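Local coordinates for heat-inducible transcription repressor hrcA homolog (Thermotoga maritima, PDB 1STZ), which probably represses class I heat shock genes, the grpE-dnaK-dnaJ and groELS operons, by binding DNA and so prevents their heat-shock induction, at residues 119-132 with 316-328. Numbering follows the deposited sequence.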
# COMPACT_ATOMS: atom_id res chain seq x y z
N VAL A 119 -13.04 -8.69 0.44
CA VAL A 119 -12.80 -7.76 1.52
C VAL A 119 -12.24 -8.51 2.74
O VAL A 119 -11.30 -8.04 3.35
CB VAL A 119 -14.06 -6.96 1.94
CG1 VAL A 119 -13.77 -6.15 3.18
CG2 VAL A 119 -14.50 -6.03 0.82
N LEU A 120 -12.81 -9.67 3.06
CA LEU A 120 -12.29 -10.51 4.14
C LEU A 120 -10.88 -11.00 3.82
O LEU A 120 -10.03 -11.09 4.71
CB LEU A 120 -13.21 -11.71 4.40
CG LEU A 120 -14.64 -11.41 4.85
CD1 LEU A 120 -15.44 -12.70 5.04
CD2 LEU A 120 -14.68 -10.53 6.10
N PHE A 121 -10.64 -11.33 2.56
CA PHE A 121 -9.33 -11.78 2.09
C PHE A 121 -8.25 -10.71 2.33
O PHE A 121 -7.16 -11.01 2.82
CB PHE A 121 -9.36 -12.11 0.59
CG PHE A 121 -8.03 -12.62 0.05
CD1 PHE A 121 -7.13 -11.76 -0.55
CD2 PHE A 121 -7.68 -13.96 0.18
CE1 PHE A 121 -5.90 -12.23 -1.02
CE2 PHE A 121 -6.45 -14.44 -0.30
CZ PHE A 121 -5.57 -13.57 -0.89
N LEU A 122 -8.56 -9.46 1.97
CA LEU A 122 -7.62 -8.37 2.15
C LEU A 122 -7.37 -8.08 3.61
O LEU A 122 -6.23 -7.86 4.00
CB LEU A 122 -8.10 -7.11 1.44
CG LEU A 122 -8.11 -7.21 -0.08
CD1 LEU A 122 -8.96 -6.10 -0.69
CD2 LEU A 122 -6.68 -7.16 -0.62
N ALA A 123 -8.42 -8.07 4.41
CA ALA A 123 -8.31 -7.82 5.84
C ALA A 123 -7.43 -8.87 6.53
O ALA A 123 -6.54 -8.52 7.28
CB ALA A 123 -9.70 -7.73 6.51
N GLY A 124 -7.67 -10.15 6.26
CA GLY A 124 -6.96 -11.22 6.94
C GLY A 124 -5.49 -11.20 6.60
O GLY A 124 -4.61 -11.34 7.47
N ASN A 125 -5.21 -10.94 5.33
CA ASN A 125 -3.86 -10.91 4.85
C ASN A 125 -3.05 -9.70 5.33
O ASN A 125 -1.86 -9.84 5.63
CB ASN A 125 -3.82 -11.09 3.34
CG ASN A 125 -4.06 -12.56 2.94
OD1 ASN A 125 -3.18 -13.40 3.09
ND2 ASN A 125 -5.28 -12.87 2.50
N LEU A 126 -3.68 -8.52 5.43
CA LEU A 126 -2.97 -7.35 5.93
C LEU A 126 -2.70 -7.51 7.44
O LEU A 126 -1.62 -7.19 7.93
CB LEU A 126 -3.76 -6.08 5.68
CG LEU A 126 -3.05 -4.79 6.12
CD1 LEU A 126 -1.77 -4.56 5.32
CD2 LEU A 126 -3.95 -3.57 5.97
N LEU A 127 -3.70 -8.01 8.16
CA LEU A 127 -3.60 -8.26 9.58
C LEU A 127 -2.47 -9.27 9.88
O LEU A 127 -1.66 -9.04 10.76
CB LEU A 127 -4.94 -8.80 10.11
CG LEU A 127 -5.45 -8.52 11.53
CD1 LEU A 127 -6.41 -9.61 12.02
CD2 LEU A 127 -4.42 -8.27 12.55
N ALA A 128 -2.45 -10.40 9.17
CA ALA A 128 -1.42 -11.43 9.32
C ALA A 128 -0.04 -10.88 9.02
O ALA A 128 0.92 -11.11 9.76
CB ALA A 128 -1.70 -12.61 8.39
N ARG A 129 0.08 -10.15 7.92
CA ARG A 129 1.36 -9.58 7.52
C ARG A 129 1.95 -8.59 8.52
O ARG A 129 3.12 -8.68 8.85
CB ARG A 129 1.23 -8.90 6.17
CG ARG A 129 2.53 -8.35 5.67
CD ARG A 129 2.55 -8.14 4.18
NE ARG A 129 1.41 -7.34 3.73
CZ ARG A 129 1.35 -6.72 2.55
NH1 ARG A 129 2.36 -6.79 1.68
NH2 ARG A 129 0.25 -6.03 2.22
N LEU A 130 1.13 -7.68 9.02
CA LEU A 130 1.59 -6.60 9.89
C LEU A 130 1.90 -7.05 11.32
O LEU A 130 2.62 -6.38 12.03
CB LEU A 130 0.56 -5.48 9.93
CG LEU A 130 0.23 -4.78 8.63
CD1 LEU A 130 -0.66 -3.58 8.91
CD2 LEU A 130 1.49 -4.37 7.87
N THR A 131 1.32 -8.16 11.75
CA THR A 131 1.54 -8.68 13.09
C THR A 131 2.39 -9.96 13.14
O THR A 131 2.61 -10.50 14.21
CB THR A 131 0.22 -9.00 13.76
OG1 THR A 131 -0.45 -10.03 13.01
CG2 THR A 131 -0.70 -7.79 13.74
N GLU A 132 2.80 -10.46 11.98
CA GLU A 132 3.47 -11.75 11.88
C GLU A 132 2.69 -12.83 12.63
O GLU A 132 3.28 -13.61 13.39
CB GLU A 132 4.91 -11.66 12.40
CG GLU A 132 5.79 -10.64 11.67
CD GLU A 132 7.04 -10.28 12.46
OE1 GLU A 132 7.00 -10.30 13.72
OE2 GLU A 132 8.08 -9.96 11.83
N ARG A 316 1.46 -3.08 19.03
CA ARG A 316 1.31 -3.12 17.58
C ARG A 316 0.13 -4.01 17.21
O ARG A 316 -0.73 -3.61 16.42
CB ARG A 316 2.61 -3.57 16.90
CG ARG A 316 2.55 -3.74 15.39
CD ARG A 316 3.56 -4.74 14.82
NE ARG A 316 3.43 -6.08 15.41
CZ ARG A 316 4.31 -7.08 15.29
NH1 ARG A 316 5.42 -6.92 14.59
NH2 ARG A 316 4.09 -8.24 15.89
N ASN A 317 0.05 -5.19 17.81
CA ASN A 317 -0.98 -6.17 17.46
C ASN A 317 -2.39 -5.67 17.79
O ASN A 317 -3.33 -5.90 17.02
CB ASN A 317 -0.75 -7.52 18.14
CG ASN A 317 0.51 -8.21 17.68
OD1 ASN A 317 1.18 -7.76 16.76
ND2 ASN A 317 0.85 -9.30 18.34
N HIS A 318 -2.53 -5.03 18.95
CA HIS A 318 -3.79 -4.44 19.38
C HIS A 318 -4.23 -3.36 18.42
O HIS A 318 -5.38 -3.32 17.99
CB HIS A 318 -3.70 -3.83 20.78
CG HIS A 318 -4.99 -3.23 21.24
ND1 HIS A 318 -5.24 -1.88 21.20
CD2 HIS A 318 -6.13 -3.81 21.70
CE1 HIS A 318 -6.47 -1.65 21.61
NE2 HIS A 318 -7.03 -2.80 21.93
N ARG A 319 -3.31 -2.48 18.08
CA ARG A 319 -3.61 -1.36 17.20
C ARG A 319 -4.07 -1.83 15.82
O ARG A 319 -5.04 -1.32 15.29
CB ARG A 319 -2.37 -0.51 17.07
CG ARG A 319 -2.46 0.67 16.13
CD ARG A 319 -1.11 1.01 15.52
NE ARG A 319 -0.10 1.01 16.55
CZ ARG A 319 1.15 0.59 16.44
NH1 ARG A 319 1.66 0.14 15.30
NH2 ARG A 319 1.93 0.64 17.51
N VAL A 320 -3.34 -2.77 15.24
CA VAL A 320 -3.62 -3.26 13.91
C VAL A 320 -4.94 -4.04 13.89
O VAL A 320 -5.72 -3.89 12.96
CB VAL A 320 -2.48 -4.16 13.39
CG1 VAL A 320 -2.86 -4.84 12.11
CG2 VAL A 320 -1.25 -3.35 13.15
N PHE A 321 -5.21 -4.80 14.95
CA PHE A 321 -6.37 -5.68 15.03
C PHE A 321 -7.60 -4.83 15.16
O PHE A 321 -8.54 -4.99 14.40
CB PHE A 321 -6.23 -6.61 16.22
CG PHE A 321 -7.28 -7.70 16.31
CD1 PHE A 321 -7.06 -8.92 15.73
CD2 PHE A 321 -8.42 -7.52 17.09
CE1 PHE A 321 -7.97 -9.95 15.87
CE2 PHE A 321 -9.35 -8.55 17.24
CZ PHE A 321 -9.14 -9.76 16.62
N GLU A 322 -7.56 -3.89 16.08
CA GLU A 322 -8.66 -2.97 16.25
C GLU A 322 -8.99 -2.14 14.98
O GLU A 322 -10.16 -1.98 14.64
CB GLU A 322 -8.39 -2.04 17.44
CG GLU A 322 -9.58 -1.16 17.73
CD GLU A 322 -9.42 -0.25 18.94
OE1 GLU A 322 -8.32 0.33 19.14
OE2 GLU A 322 -10.43 -0.07 19.66
N TYR A 323 -7.99 -1.59 14.31
CA TYR A 323 -8.23 -0.84 13.06
C TYR A 323 -8.96 -1.68 12.02
O TYR A 323 -9.96 -1.25 11.47
CB TYR A 323 -6.92 -0.31 12.47
CG TYR A 323 -7.08 0.69 11.35
CD1 TYR A 323 -7.16 2.06 11.61
CD2 TYR A 323 -7.14 0.28 10.02
CE1 TYR A 323 -7.29 2.97 10.58
CE2 TYR A 323 -7.27 1.19 8.99
CZ TYR A 323 -7.35 2.52 9.27
OH TYR A 323 -7.47 3.41 8.24
N ILE A 324 -8.48 -2.90 11.78
CA ILE A 324 -9.03 -3.75 10.72
C ILE A 324 -10.45 -4.21 11.06
O ILE A 324 -11.31 -4.21 10.19
CB ILE A 324 -8.12 -4.99 10.43
CG1 ILE A 324 -7.02 -4.63 9.44
CG2 ILE A 324 -8.87 -6.10 9.70
CD1 ILE A 324 -5.94 -3.94 9.99
N LEU A 325 -10.66 -4.61 12.31
CA LEU A 325 -11.99 -4.97 12.76
C LEU A 325 -12.96 -3.83 12.55
O LEU A 325 -14.05 -4.06 12.07
CB LEU A 325 -12.03 -5.36 14.23
CG LEU A 325 -12.18 -6.82 14.66
CD1 LEU A 325 -12.65 -6.81 16.07
CD2 LEU A 325 -13.12 -7.61 13.80
N ASN A 326 -12.59 -2.62 12.95
CA ASN A 326 -13.44 -1.44 12.72
C ASN A 326 -13.71 -1.20 11.22
O ASN A 326 -14.78 -0.76 10.85
CB ASN A 326 -12.82 -0.18 13.31
CG ASN A 326 -12.89 -0.13 14.83
OD1 ASN A 326 -13.60 -0.90 15.46
ND2 ASN A 326 -12.15 0.79 15.42
N ARG A 327 -12.73 -1.51 10.37
CA ARG A 327 -12.90 -1.40 8.91
C ARG A 327 -13.86 -2.42 8.38
O ARG A 327 -14.60 -2.13 7.46
CB ARG A 327 -11.57 -1.61 8.18
CG ARG A 327 -10.79 -0.38 7.91
CD ARG A 327 -10.84 0.61 8.97
NE ARG A 327 -11.39 1.88 8.53
CZ ARG A 327 -12.13 2.70 9.29
NH1 ARG A 327 -12.44 2.39 10.55
NH2 ARG A 327 -12.55 3.88 8.78
N LEU A 328 -13.84 -3.62 8.94
CA LEU A 328 -14.71 -4.68 8.47
C LEU A 328 -16.13 -4.33 8.86
O LEU A 328 -17.03 -4.48 8.05
CB LEU A 328 -14.32 -6.04 9.07
CG LEU A 328 -13.09 -6.69 8.44
CD1 LEU A 328 -12.77 -7.97 9.17
CD2 LEU A 328 -13.31 -6.96 6.98
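Ala123 and Leu127 meet Ile324, Leu328, Val320 and Phe321 along an antiparallel helix pair of the GAF-like domain, where helices 116-131 and 314-334 lie side by side against the antiparallel sheet that includes strands 287-296 and 299-309. The segment axes stand 9.9 Å apart and run at 171°. The small Ala123 takes two branched partners: its CB lies 3.7 Å from Ile324 CG2 and equally far from Leu328 CD2. That same Leu328 methyl also touches Val119 CG1 and Leu120 CD2, with Val119 and Leu328 running alongside each other in opposite senses and Leu120 lying roughly perpendicular to Leu328. One turn on from Ala123, Leu127 divides its two methyls, CD2 reaching Val320 CG1 at 3.8 Å while CD1 meets Phe321 CD1 obliquely. With chi1 at 171°, Val320 holds CG1 anti to the backbone N, and this branch also packs against Leu130 and Thr131 CG2. The Phe321 ring continues onto Val304 and Leu306 of the sheet, whereas Leu130 reaches Leu182 of the second subunit.

Polar groups take over toward the C-terminal end of helix 116-131. Thr131 OG1 returns to its own helix, donating to Leu127 O at 2.7 Å, while CB and CG2 lie against Asn317 OD1. The Asn317 amide is held from both ends: ND2 bonds to Thr312, and OD1 sits in the guanidinium plane of Arg316. A bend at chi3 (57°) lays that guanidinium over Thr131 CA and lets it grip OD1 side-on, with NE and NH2 each 3.1 Å from this single oxygen.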